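PDB 4R84: sialyltransferase 0160 from Photobacterium damselae, which transfers sialic acid from CMP-sialic acid to an acceptor sugar, probably a beta-galactoside, as a GT-B glycosyltransferase. Local coordinates for residues A[121-126]-A[132-137]; A[139-144]-A[148-153]; A[201-204]-A[210-213]. All coordinates share one frame; numbering follows the deposited sequence.

Contact 1. Residues A[121-126]-A[132-137]; sequences EVYIDH and LQQLIH
Strand 121-125 meets helix 132-137 mainly through Tyr123, whose ring edge lies against Gln134 and whose hydroxyl reaches the ring of His137. At the start of the segment, Glu121 holds its carboxylate on the helix side. Its OE1 accepts a hydrogen bond from Tyr123 OH at 2.6 Å, on the anti side of the carboxylate, and a water bridges Glu121 OE2, to which it donates weakly, and His137 NE2, to which its link is long. Arg150, in a salt bridge to OE1, and Asn148, donating to OE2, also hold this carboxylate. Next comes Tyr123, with CG anti to the carbonyl carbon (chi1 -63°), which sends the ring toward the helix. Tyr123 CD2 lies 3.6 Å from Gln134 CB and 3.5 Å from Gln134 OE1; the two side chains run alongside each other, pointing opposite ways, ring and amide planes 46° apart. At the far end Tyr123 OH sits 3.2 Å from His137 CD2, in the plane of the imidazole and at its edge. Asp125 brings CB to 4.5 Å from Gln134 OE1, but its carboxylate is engaged by Ser131, whereas the Gln134 oxygen accepts a bond from Trp154. Strand and helix run nearly antiparallel, as expected of the first half of a beta-alpha-beta unit in a Rossmann-like domain. Tyr202 of the neighbouring strand 197-204 stacks on Tyr123, and helices 330-340 and 434-438 pack against helix 129-144.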
loop_
_atom_site.group_PDB
_atom_site.type_symbol
_atom_site.label_atom_id
_atom_site.label_comp_id
_atom_site.label_asym_id
_atom_site.label_seq_id
_atom_site.Cartn_x
_atom_site.Cartn_y
_atom_site.Cartn_z
ATOM N N GLU A 121 -11.984 7.512 1.926
ATOM C CA GLU A 121 -10.636 7.019 1.659
ATOM C C GLU A 121 -10.372 7.103 0.162
ATOM O O GLU A 121 -11.159 6.590 -0.630
ATOM C CB GLU A 121 -10.468 5.578 2.150
ATOM C CG GLU A 121 -10.813 5.362 3.624
ATOM C CD GLU A 121 -10.860 3.893 3.989
ATOM O OE1 GLU A 121 -10.302 3.056 3.227
ATOM O OE2 GLU A 121 -11.457 3.570 5.041
ATOM N N VAL A 122 -9.258 7.735 -0.221
ATOM C CA VAL A 122 -8.975 7.958 -1.650
ATOM C C VAL A 122 -7.660 7.288 -1.997
ATOM O O VAL A 122 -6.654 7.567 -1.360
ATOM C CB VAL A 122 -8.915 9.459 -1.971
ATOM C CG1 VAL A 122 -8.606 9.716 -3.467
ATOM C CG2 VAL A 122 -10.260 10.108 -1.605
ATOM N N TYR A 123 -7.695 6.403 -2.999
ATOM C CA TYR A 123 -6.549 5.573 -3.375
ATOM C C TYR A 123 -6.145 5.859 -4.808
ATOM O O TYR A 123 -6.976 5.790 -5.696
ATOM C CB TYR A 123 -6.905 4.086 -3.219
ATOM C CG TYR A 123 -7.211 3.690 -1.801
ATOM C CD1 TYR A 123 -8.493 3.877 -1.254
ATOM C CD2 TYR A 123 -6.234 3.150 -1.008
ATOM C CE1 TYR A 123 -8.762 3.511 0.067
ATOM C CE2 TYR A 123 -6.480 2.780 0.294
ATOM C CZ TYR A 123 -7.751 2.983 0.832
ATOM O OH TYR A 123 -7.985 2.607 2.131
ATOM N N ILE A 124 -4.868 6.192 -5.028
ATOM C CA ILE A 124 -4.395 6.524 -6.369
ATOM C C ILE A 124 -3.025 5.917 -6.605
ATOM O O ILE A 124 -2.103 6.193 -5.839
ATOM C CB ILE A 124 -4.294 8.037 -6.585
ATOM C CG1 ILE A 124 -5.599 8.731 -6.197
ATOM C CG2 ILE A 124 -3.940 8.347 -8.061
ATOM C CD1 ILE A 124 -5.421 10.198 -5.904
ATOM N N ASP A 125 -2.889 5.094 -7.639
ATOM C CA ASP A 125 -1.574 4.518 -7.957
ATOM C C ASP A 125 -1.541 3.982 -9.368
ATOM O O ASP A 125 -2.534 3.466 -9.868
ATOM C CB ASP A 125 -1.210 3.395 -6.995
ATOM C CG ASP A 125 0.169 2.808 -7.282
ATOM O OD1 ASP A 125 1.104 3.588 -7.551
ATOM O OD2 ASP A 125 0.308 1.574 -7.225
ATOM N N HIS A 126 -0.371 4.074 -9.991
ATOM C CA HIS A 126 -0.204 3.573 -11.339
ATOM C C HIS A 126 0.792 2.411 -11.370
ATOM O O HIS A 126 1.053 1.850 -12.423
ATOM C CB HIS A 126 0.283 4.689 -12.265
ATOM C CG HIS A 126 1.692 5.120 -11.997
ATOM N ND1 HIS A 126 2.051 5.853 -10.883
ATOM C CD2 HIS A 126 2.835 4.912 -12.696
ATOM C CE1 HIS A 126 3.351 6.083 -10.912
ATOM N NE2 HIS A 126 3.851 5.518 -11.998
ATOM N N LEU A 132 -0.929 -2.816 -4.034
ATOM C CA LEU A 132 -1.040 -4.064 -3.293
ATOM C C LEU A 132 -1.090 -3.811 -1.780
ATOM O O LEU A 132 -1.882 -4.427 -1.068
ATOM C CB LEU A 132 0.119 -5.006 -3.642
ATOM C CG LEU A 132 0.139 -5.504 -5.096
ATOM C CD1 LEU A 132 1.450 -6.232 -5.377
ATOM C CD2 LEU A 132 -1.022 -6.440 -5.349
ATOM N N GLN A 133 -0.258 -2.897 -1.298
ATOM C CA GLN A 133 -0.278 -2.510 0.117
ATOM C C GLN A 133 -1.619 -1.897 0.471
ATOM O O GLN A 133 -2.198 -2.192 1.514
ATOM C CB GLN A 133 0.823 -1.507 0.419
ATOM C CG GLN A 133 2.217 -2.111 0.388
ATOM C CD GLN A 133 2.619 -2.762 1.701
ATOM O OE1 GLN A 133 2.192 -2.342 2.781
ATOM N NE2 GLN A 133 3.459 -3.792 1.615
ATOM N N GLN A 134 -2.101 -1.048 -0.420
ATOM C CA GLN A 134 -3.376 -0.373 -0.208
ATOM C C GLN A 134 -4.517 -1.379 -0.201
ATOM O O GLN A 134 -5.453 -1.244 0.579
ATOM C CB GLN A 134 -3.574 0.693 -1.282
ATOM C CG GLN A 134 -2.632 1.902 -1.109
ATOM C CD GLN A 134 -2.573 2.764 -2.344
ATOM O OE1 GLN A 134 -3.469 2.722 -3.179
ATOM N NE2 GLN A 134 -1.494 3.539 -2.483
ATOM N N LEU A 135 -4.446 -2.398 -1.060
ATOM C CA LEU A 135 -5.508 -3.394 -1.108
ATOM C C LEU A 135 -5.609 -4.145 0.221
ATOM O O LEU A 135 -6.714 -4.409 0.705
ATOM C CB LEU A 135 -5.292 -4.385 -2.253
ATOM C CG LEU A 135 -6.334 -5.492 -2.361
ATOM C CD1 LEU A 135 -7.763 -4.925 -2.465
ATOM C CD2 LEU A 135 -6.006 -6.356 -3.581
ATOM N N ILE A 136 -4.470 -4.490 0.811
ATOM C CA ILE A 136 -4.492 -5.136 2.121
ATOM C C ILE A 136 -5.143 -4.217 3.144
ATOM O O ILE A 136 -6.010 -4.637 3.926
ATOM C CB ILE A 136 -3.076 -5.489 2.609
ATOM C CG1 ILE A 136 -2.404 -6.479 1.652
ATOM C CG2 ILE A 136 -3.144 -6.012 4.061
ATOM C CD1 ILE A 136 -2.905 -7.884 1.770
ATOM N N HIS A 137 -4.779 -2.941 3.096
ATOM C CA HIS A 137 -5.339 -1.991 4.047
ATOM C C HIS A 137 -6.858 -1.874 3.886
ATOM O O HIS A 137 -7.598 -1.824 4.885
ATOM C CB HIS A 137 -4.697 -0.616 3.883
ATOM C CG HIS A 137 -5.307 0.421 4.773
ATOM N ND1 HIS A 137 -4.943 0.569 6.094
ATOM C CD2 HIS A 137 -6.300 1.317 4.550
ATOM C CE1 HIS A 137 -5.662 1.538 6.638
ATOM N NE2 HIS A 137 -6.492 2.006 5.721
HETATM O O HOH W 1 -9.012 3.691 6.954
#

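Contact 2. Residues A[139-144]-A[148-153]; sequences IQAKDE and NQRFVS
Arg150 reaches from strand 149-154 to the C-terminal end of helix 129-144 and makes the whole contact with Ala141 and Lys142. Van der Waals contact accounts for the side-chain part. The arginine chain is extended from CG to NE, and a turn at its end (chi4 85°) sets the guanidinium obliquely against the helix backbone. There Arg150 NH2 lies 3.2 Å from Ala141 CB, and Arg150 NH1 touches Lys142 at CA (3.7 Å) and CB (3.9 Å). The lysine and arginine side chains cross at about a right angle.

The polar approaches involve the helix backbone. Arg150 NH2 is 3.0 Å from Ala141 O. Arg150 NH2 is also 3.4 Å from Lys142 N, but both are donors and do not bond.

Charge is dealt with mainly by partners beyond the two segments. Arg150 NE forms a salt bridge with Glu121 on the adjacent strand, and NH1 donates to the carbonyl oxygen of Leu167. Lys142, bent at chi2 and chi4, leads its ammonium group away to Lys166 O, leaving Lys142 NZ 6.5 Å from Arg150 NH1. The contact therefore closes the second half of the beta-alpha-beta unit around a buried cation whose charge is probably offset by Glu121 and nearby carbonyl oxygens, which should also temper any repulsion between arginine and lysine.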
loop_
_atom_site.group_PDB
_atom_site.type_symbol
_atom_site.label_atom_id
_atom_site.label_comp_id
_atom_site.label_asym_id
_atom_site.label_seq_id
_atom_site.Cartn_x
_atom_site.Cartn_y
_atom_site.Cartn_z
ATOM N N ILE A 139 -8.918 -4.136 2.717
ATOM C CA ILE A 139 -9.586 -5.337 3.193
ATOM C C ILE A 139 -9.735 -5.295 4.714
ATOM O O ILE A 139 -10.799 -5.643 5.247
ATOM C CB ILE A 139 -8.832 -6.587 2.730
ATOM C CG1 ILE A 139 -8.997 -6.726 1.219
ATOM C CG2 ILE A 139 -9.381 -7.842 3.423
ATOM C CD1 ILE A 139 -8.003 -7.720 0.598
ATOM N N GLN A 140 -8.698 -4.825 5.403
ATOM C CA GLN A 140 -8.773 -4.638 6.852
ATOM C C GLN A 140 -9.799 -3.562 7.202
ATOM O O GLN A 140 -10.597 -3.719 8.124
ATOM C CB GLN A 140 -7.424 -4.219 7.435
ATOM C CG GLN A 140 -6.268 -5.226 7.259
ATOM C CD GLN A 140 -4.901 -4.568 7.488
ATOM O OE1 GLN A 140 -4.779 -3.344 7.456
ATOM N NE2 GLN A 140 -3.874 -5.380 7.709
ATOM N N ALA A 141 -9.747 -2.460 6.467
ATOM C CA ALA A 141 -10.563 -1.282 6.788
ATOM C C ALA A 141 -12.055 -1.477 6.546
ATOM O O ALA A 141 -12.881 -0.809 7.188
ATOM C CB ALA A 141 -10.052 -0.064 5.998
ATOM N N LYS A 142 -12.412 -2.352 5.609
ATOM C CA LYS A 142 -13.816 -2.660 5.369
ATOM C C LYS A 142 -14.424 -3.277 6.627
ATOM O O LYS A 142 -15.595 -3.043 6.948
ATOM C CB LYS A 142 -13.984 -3.600 4.169
ATOM C CG LYS A 142 -15.396 -4.172 4.049
ATOM C CD LYS A 142 -16.426 -3.090 3.798
ATOM C CE LYS A 142 -17.848 -3.621 3.992
ATOM N NZ LYS A 142 -18.111 -4.936 3.342
ATOM N N ASP A 143 -13.632 -4.077 7.333
ATOM C CA ASP A 143 -14.110 -4.694 8.562
ATOM C C ASP A 143 -14.062 -3.724 9.722
ATOM O O ASP A 143 -14.987 -3.690 10.533
ATOM C CB ASP A 143 -13.308 -5.953 8.906
ATOM C CG ASP A 143 -13.827 -7.183 8.191
ATOM O OD1 ASP A 143 -14.483 -7.036 7.133
ATOM O OD2 ASP A 143 -13.619 -8.299 8.719
ATOM N N GLU A 144 -12.996 -2.939 9.810
ATOM C CA GLU A 144 -12.850 -2.034 10.942
ATOM C C GLU A 144 -13.719 -0.785 10.807
ATOM O O GLU A 144 -14.240 -0.282 11.803
ATOM C CB GLU A 144 -11.392 -1.623 11.126
ATOM C CG GLU A 144 -11.138 -0.869 12.432
ATOM C CD GLU A 144 -9.669 -0.555 12.670
ATOM O OE1 GLU A 144 -8.832 -0.872 11.796
ATOM O OE2 GLU A 144 -9.347 0.006 13.742
ATOM N N ASN A 148 -17.136 3.569 5.876
ATOM C CA ASN A 148 -16.297 4.394 5.000
ATOM C C ASN A 148 -16.475 4.080 3.522
ATOM O O ASN A 148 -16.469 2.915 3.128
ATOM C CB ASN A 148 -14.813 4.232 5.349
ATOM C CG ASN A 148 -14.462 4.845 6.691
ATOM O OD1 ASN A 148 -15.345 5.197 7.477
ATOM N ND2 ASN A 148 -13.181 4.977 6.959
ATOM N N GLN A 149 -16.625 5.131 2.716
ATOM C CA GLN A 149 -16.613 5.013 1.268
ATOM C C GLN A 149 -15.164 5.113 0.772
ATOM O O GLN A 149 -14.345 5.813 1.365
ATOM C CB GLN A 149 -17.470 6.112 0.640
ATOM C CG GLN A 149 -17.570 6.044 -0.867
ATOM C CD GLN A 149 -18.213 4.767 -1.344
ATOM O OE1 GLN A 149 -19.167 4.263 -0.729
ATOM N NE2 GLN A 149 -17.684 4.215 -2.441
ATOM N N ARG A 150 -14.866 4.395 -0.306
ATOM C CA ARG A 150 -13.521 4.365 -0.872
ATOM C C ARG A 150 -13.594 4.691 -2.345
ATOM O O ARG A 150 -14.413 4.123 -3.063
ATOM C CB ARG A 150 -12.867 2.991 -0.679
ATOM C CG ARG A 150 -12.862 2.531 0.781
ATOM C CD ARG A 150 -12.099 1.216 1.082
ATOM N NE ARG A 150 -12.030 1.183 2.537
ATOM C CZ ARG A 150 -12.985 0.713 3.337
ATOM N NH1 ARG A 150 -14.030 0.049 2.853
ATOM N NH2 ARG A 150 -12.849 0.852 4.640
ATOM N N PHE A 151 -12.749 5.625 -2.783
ATOM C CA PHE A 151 -12.621 5.927 -4.204
ATOM C C PHE A 151 -11.276 5.391 -4.637
ATOM O O PHE A 151 -10.277 5.748 -4.028
ATOM C CB PHE A 151 -12.688 7.424 -4.474
ATOM C CG PHE A 151 -14.058 8.033 -4.275
ATOM C CD1 PHE A 151 -15.157 7.249 -3.971
ATOM C CD2 PHE A 151 -14.241 9.391 -4.469
ATOM C CE1 PHE A 151 -16.420 7.817 -3.814
ATOM C CE2 PHE A 151 -15.521 9.975 -4.302
ATOM C CZ PHE A 151 -16.597 9.178 -3.988
ATOM N N VAL A 152 -11.242 4.579 -5.692
ATOM C CA VAL A 152 -10.005 3.874 -6.061
ATOM C C VAL A 152 -9.653 4.049 -7.535
ATOM O O VAL A 152 -10.447 3.722 -8.423
ATOM C CB VAL A 152 -10.098 2.364 -5.750
ATOM C CG1 VAL A 152 -8.796 1.654 -6.188
ATOM C CG2 VAL A 152 -10.332 2.096 -4.241
ATOM N N SER A 153 -8.437 4.537 -7.781
ATOM C CA SER A 153 -7.896 4.666 -9.135
ATOM C C SER A 153 -6.557 3.985 -9.214
ATOM O O SER A 153 -5.541 4.588 -8.869
ATOM C CB SER A 153 -7.745 6.138 -9.520
ATOM O OG SER A 153 -9.026 6.718 -9.704
#

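Contact 3. Residues A[201-204]-A[210-213]; sequences FYTN and NNLP
Leu212 is the residue most deeply engaged here, packing between Phe201 and Thr203, two residues apart on strand 201-204 and both directed at the segment 210-213. Leu212 CD2 stands over one face of the Phe201 ring in a CH-pi contact, 3.9 Å from the centroid and 23° off the normal. The methyl is displaced toward the rim, so that Leu212 CD2 comes within 3.7 Å of both Phe201 CG and Phe201 CD1. Leu212 CD1 rests 4.1 Å from Phe201 CB.

Thr203 divides its side chain between two tasks. Thr203 CG2 meets Leu212 CD2 tip to tip at 4.1 Å. The hydroxyl, held anti to the backbone N (chi1 -167°), turns to Asn211: Asn211 ND2 donates to Thr203 OG1 at 3.0 Å, with an N-H...O angle of 145° and the oxygen lying somewhat out of the amide plane. The same hydroxyl bonds to the carbonyl oxygen of Ile124 on the adjacent strand, and so it gives its own proton there and must accept from an N-H of Asn211. That settles which way round the asparagine amide lies, and a bond from Asn178 to Asn211 OD1 is consistent with it.

Past Phe201, helix 213-219 adds Ile215 and Ile216 to the apolar cluster. An apolar leucine-phenylalanine interface and a short buried chain of hydrogen bonds thus lie side by side: the first is non-directional, while the bond from Asn211 to Thr203 is directional and meets the needs of polar atoms buried between strand and turn.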
loop_
_atom_site.group_PDB
_atom_site.type_symbol
_atom_site.label_atom_id
_atom_site.label_comp_id
_atom_site.label_asym_id
_atom_site.label_seq_id
_atom_site.Cartn_x
_atom_site.Cartn_y
_atom_site.Cartn_z
ATOM N N PHE A 201 -5.773 10.014 2.287
ATOM C CA PHE A 201 -5.146 9.767 0.991
ATOM C C PHE A 201 -4.169 8.606 1.071
ATOM O O PHE A 201 -3.498 8.439 2.084
ATOM C CB PHE A 201 -4.385 10.995 0.498
ATOM C CG PHE A 201 -5.262 12.116 0.039
ATOM C CD1 PHE A 201 -6.186 11.927 -0.987
ATOM C CD2 PHE A 201 -5.100 13.386 0.572
ATOM C CE1 PHE A 201 -6.975 12.987 -1.429
ATOM C CE2 PHE A 201 -5.883 14.449 0.126
ATOM C CZ PHE A 201 -6.816 14.242 -0.881
ATOM N N TYR A 202 -4.112 7.814 0.003
ATOM C CA TYR A 202 -3.154 6.714 -0.124
ATOM C C TYR A 202 -2.602 6.744 -1.523
ATOM O O TYR A 202 -3.360 6.577 -2.480
ATOM C CB TYR A 202 -3.824 5.361 0.124
ATOM C CG TYR A 202 -4.528 5.250 1.455
ATOM C CD1 TYR A 202 -5.795 5.807 1.646
ATOM C CD2 TYR A 202 -3.939 4.569 2.512
ATOM C CE1 TYR A 202 -6.449 5.703 2.869
ATOM C CE2 TYR A 202 -4.591 4.452 3.743
ATOM C CZ TYR A 202 -5.839 5.031 3.909
ATOM O OH TYR A 202 -6.502 4.925 5.121
ATOM N N THR A 203 -1.301 6.958 -1.672
ATOM C CA THR A 203 -0.780 7.021 -3.029
ATOM C C THR A 203 0.703 6.692 -3.054
ATOM O O THR A 203 1.275 6.246 -2.059
ATOM C CB THR A 203 -1.065 8.399 -3.679
ATOM O OG1 THR A 203 -0.808 8.329 -5.088
ATOM C CG2 THR A 203 -0.232 9.518 -3.056
ATOM N N ASN A 204 1.273 6.869 -4.241
ATOM C CA ASN A 204 2.645 6.540 -4.597
ATOM C C ASN A 204 3.585 7.672 -4.191
ATOM O O ASN A 204 3.331 8.828 -4.506
ATOM C CB ASN A 204 2.650 6.281 -6.118
ATOM C CG ASN A 204 3.980 5.858 -6.665
ATOM O OD1 ASN A 204 4.995 6.493 -6.430
ATOM N ND2 ASN A 204 3.966 4.797 -7.469
ATOM N N ASN A 210 1.971 14.832 -8.166
ATOM C CA ASN A 210 1.113 14.792 -9.348
ATOM C C ASN A 210 -0.309 14.361 -8.994
ATOM O O ASN A 210 -1.241 14.622 -9.752
ATOM C CB ASN A 210 1.692 13.855 -10.405
ATOM C CG ASN A 210 2.865 14.461 -11.140
ATOM O OD1 ASN A 210 3.015 15.685 -11.198
ATOM N ND2 ASN A 210 3.697 13.609 -11.722
ATOM N N ASN A 211 -0.473 13.693 -7.853
ATOM C CA ASN A 211 -1.776 13.105 -7.529
ATOM C C ASN A 211 -2.628 13.849 -6.508
ATOM O O ASN A 211 -3.853 13.877 -6.644
ATOM C CB ASN A 211 -1.597 11.664 -7.030
ATOM C CG ASN A 211 -1.194 10.701 -8.140
ATOM O OD1 ASN A 211 -1.463 10.936 -9.324
ATOM N ND2 ASN A 211 -0.541 9.605 -7.754
ATOM N N LEU A 212 -2.014 14.431 -5.478
ATOM C CA LEU A 212 -2.821 15.013 -4.394
ATOM C C LEU A 212 -3.201 16.493 -4.578
ATOM O O LEU A 212 -4.338 16.867 -4.270
ATOM C CB LEU A 212 -2.110 14.839 -3.046
ATOM C CG LEU A 212 -1.826 13.377 -2.654
ATOM C CD1 LEU A 212 -1.384 13.273 -1.193
ATOM C CD2 LEU A 212 -3.045 12.489 -2.885
ATOM N N PRO A 213 -2.276 17.342 -5.071
ATOM C CA PRO A 213 -2.706 18.743 -5.208
ATOM C C PRO A 213 -3.987 18.986 -6.032
ATOM O O PRO A 213 -4.703 19.922 -5.682
ATOM C CB PRO A 213 -1.498 19.415 -5.871
ATOM C CG PRO A 213 -0.336 18.610 -5.400
ATOM C CD PRO A 213 -0.839 17.186 -5.374
#

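All three contacts are buried and tie parts of one mixed sheet to the chain packed on it. Contacts 1 and 2 share helix 129-144 and follow each other around a single beta-alpha-beta unit. Contact 3 lies on the next strand, 197-204, its centre about 17 Å from that of contact 2, and the strand of contact 1 runs between theirs. Contact 1, nearest the centre of the chain, mixes aromatic edges with polar groups, its Asp125 side chain about 10 Å from the bound CMP-sialic acid analogue. Contact 2 relies on one arginine, whereas contact 3 is mainly apolar, with a direct hydrogen bond between its segments.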